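Local coordinates for protein serpin B3 (PDB 4ZK3) that belongs to the serpin family and probably inhibits proteases, trapping them through insertion of its cleaved reactive-centre loop, at residues V177-F182 with A344-V349. Numbering follows the deposited sequence.
Sequences VNAIYF and AAATAV
Ile180 sets its CG2 methyl against the CB of Ala345, 3.8 Å away, on the face of the sheet that looks onto helix 31-42. With CG1 anti to the backbone N (chi1 -177°), the longer branch leads away from the neighbouring strand and the short one makes the touch. Asn178 and Thr347, directly across from each other in the register, put their side chains on this same face; Thr347 OG1 is satisfied by Ser33 and His330, tying the strand to that helix and to strand 325-336. On the reverse face Tyr181 brings its ring edge, through CD1, to Ala344 CB at 4.0 Å, with the methyl near the ring plane. Its OH reaches on to Glu342, earlier on the partner strand. Farther along, Ala179 meets Ala346 CB to CB at 4.3 Å, and Val177 CG2 lies at the same 4.3 Å from Ala348 CB.

Between the faces, two reciprocal pairs of backbone bonds hold the antiparallel strands together. Asn178 N gives to Thr347 O at 2.9 Å, and Thr347 N returns a bond to Asn178 O; Ile180 and Ala345 repeat the exchange, Ile180 N to Ala345 O being nearly straight at 173°. Strand 340-351 pairs on its other edge with 325-336, Ala344 bonding to Phe333, so it runs between 174-185 and 325-336; beyond 174-185 lies strand 99-110. This small-residue, alanine-rich strand entering the middle of beta-sheet A is characteristic of a serpin whose reactive-centre loop has been inserted as an additional strand.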
loop_
_atom_site.group_PDB
_atom_site.type_symbol
_atom_site.label_atom_id
_atom_site.label_comp_id
_atom_site.label_asym_id
_atom_site.label_seq_id
_atom_site.Cartn_x
_atom_site.Cartn_y
_atom_site.Cartn_z
ATOM N N VAL A 177 -0.555 2.466 -14.338
ATOM C CA VAL A 177 -1.425 2.256 -13.218
ATOM C C VAL A 177 -1.213 0.901 -12.589
ATOM O O VAL A 177 -1.043 -0.040 -13.294
ATOM C CB VAL A 177 -2.899 2.460 -13.639
ATOM C CG1 VAL A 177 -3.787 2.320 -12.431
ATOM C CG2 VAL A 177 -3.072 3.850 -14.215
ATOM N N ASN A 178 -1.131 0.855 -11.267
ATOM C CA ASN A 178 -1.215 -0.355 -10.495
ATOM C C ASN A 178 -2.475 -0.374 -9.635
ATOM O O ASN A 178 -2.804 0.616 -8.987
ATOM C CB ASN A 178 -0.034 -0.490 -9.498
ATOM C CG ASN A 178 -0.159 -1.710 -8.643
ATOM O OD1 ASN A 178 0.232 -2.818 -9.074
ATOM N ND2 ASN A 178 -0.762 -1.573 -7.513
ATOM N N ALA A 179 -3.212 -1.488 -9.639
ATOM C CA ALA A 179 -4.310 -1.705 -8.691
ATOM C C ALA A 179 -4.130 -3.010 -7.940
ATOM O O ALA A 179 -3.768 -4.041 -8.527
ATOM C CB ALA A 179 -5.663 -1.732 -9.405
ATOM N N ILE A 180 -4.420 -2.962 -6.652
ATOM C CA ILE A 180 -4.315 -4.109 -5.747
ATOM C C ILE A 180 -5.599 -4.221 -4.917
ATOM O O ILE A 180 -6.205 -3.185 -4.517
ATOM C CB ILE A 180 -3.078 -3.983 -4.820
ATOM C CG1 ILE A 180 -2.925 -5.205 -3.935
ATOM C CG2 ILE A 180 -3.182 -2.737 -3.896
ATOM C CD1 ILE A 180 -1.628 -5.246 -3.098
ATOM N N TYR A 181 -6.065 -5.472 -4.711
ATOM C CA TYR A 181 -7.345 -5.735 -4.077
ATOM C C TYR A 181 -7.273 -7.010 -3.240
ATOM O O TYR A 181 -6.744 -8.029 -3.695
ATOM C CB TYR A 181 -8.486 -5.860 -5.108
ATOM C CG TYR A 181 -9.788 -6.199 -4.454
ATOM C CD1 TYR A 181 -10.547 -5.202 -3.890
ATOM C CD2 TYR A 181 -10.246 -7.547 -4.341
ATOM C CE1 TYR A 181 -11.731 -5.470 -3.237
ATOM C CE2 TYR A 181 -11.445 -7.824 -3.670
ATOM C CZ TYR A 181 -12.191 -6.788 -3.137
ATOM O OH TYR A 181 -13.395 -6.981 -2.461
ATOM N N PHE A 182 -7.764 -6.928 -2.005
ATOM C CA PHE A 182 -7.776 -8.022 -1.083
ATOM C C PHE A 182 -9.147 -8.057 -0.376
ATOM O O PHE A 182 -9.617 -7.027 0.094
ATOM C CB PHE A 182 -6.696 -7.835 -0.047
ATOM C CG PHE A 182 -6.830 -8.766 1.105
ATOM C CD1 PHE A 182 -6.635 -10.137 0.916
ATOM C CD2 PHE A 182 -7.204 -8.293 2.357
ATOM C CE1 PHE A 182 -6.787 -11.025 2.000
ATOM C CE2 PHE A 182 -7.343 -9.147 3.415
ATOM C CZ PHE A 182 -7.130 -10.509 3.254
ATOM N N ALA A 344 -8.093 -2.228 -0.609
ATOM C CA ALA A 344 -7.802 -1.886 -1.997
ATOM C C ALA A 344 -6.975 -0.692 -2.124
ATOM O O ALA A 344 -7.034 0.193 -1.294
ATOM C CB ALA A 344 -9.097 -1.666 -2.784
ATOM N N ALA A 345 -6.193 -0.601 -3.203
ATOM C CA ALA A 345 -5.418 0.637 -3.452
ATOM C C ALA A 345 -5.057 0.710 -4.882
ATOM O O ALA A 345 -5.136 -0.307 -5.628
ATOM C CB ALA A 345 -4.182 0.712 -2.573
ATOM N N ALA A 346 -4.675 1.902 -5.301
ATOM C CA ALA A 346 -4.179 2.015 -6.621
ATOM C C ALA A 346 -3.236 3.191 -6.717
ATOM O O ALA A 346 -3.357 4.153 -5.946
ATOM C CB ALA A 346 -5.323 2.122 -7.640
ATOM N N THR A 347 -2.308 3.110 -7.670
ATOM C CA THR A 347 -1.339 4.145 -7.944
ATOM C C THR A 347 -1.323 4.468 -9.422
ATOM O O THR A 347 -1.287 3.573 -10.259
ATOM C CB THR A 347 0.069 3.653 -7.511
ATOM O OG1 THR A 347 0.037 3.160 -6.153
ATOM C CG2 THR A 347 1.090 4.728 -7.684
ATOM N N ALA A 348 -1.346 5.765 -9.733
ATOM C CA ALA A 348 -1.256 6.259 -11.103
ATOM C C ALA A 348 -0.017 7.128 -11.266
ATOM O O ALA A 348 0.239 7.997 -10.453
ATOM C CB ALA A 348 -2.516 7.079 -11.452
ATOM N N VAL A 349 0.728 6.901 -12.330
ATOM C CA VAL A 349 1.856 7.723 -12.704
ATOM C C VAL A 349 1.536 8.306 -14.090
ATOM O O VAL A 349 1.238 7.534 -15.046
ATOM C CB VAL A 349 3.114 6.845 -12.817
ATOM C CG1 VAL A 349 4.320 7.627 -13.431
ATOM C CG2 VAL A 349 3.435 6.205 -11.435
#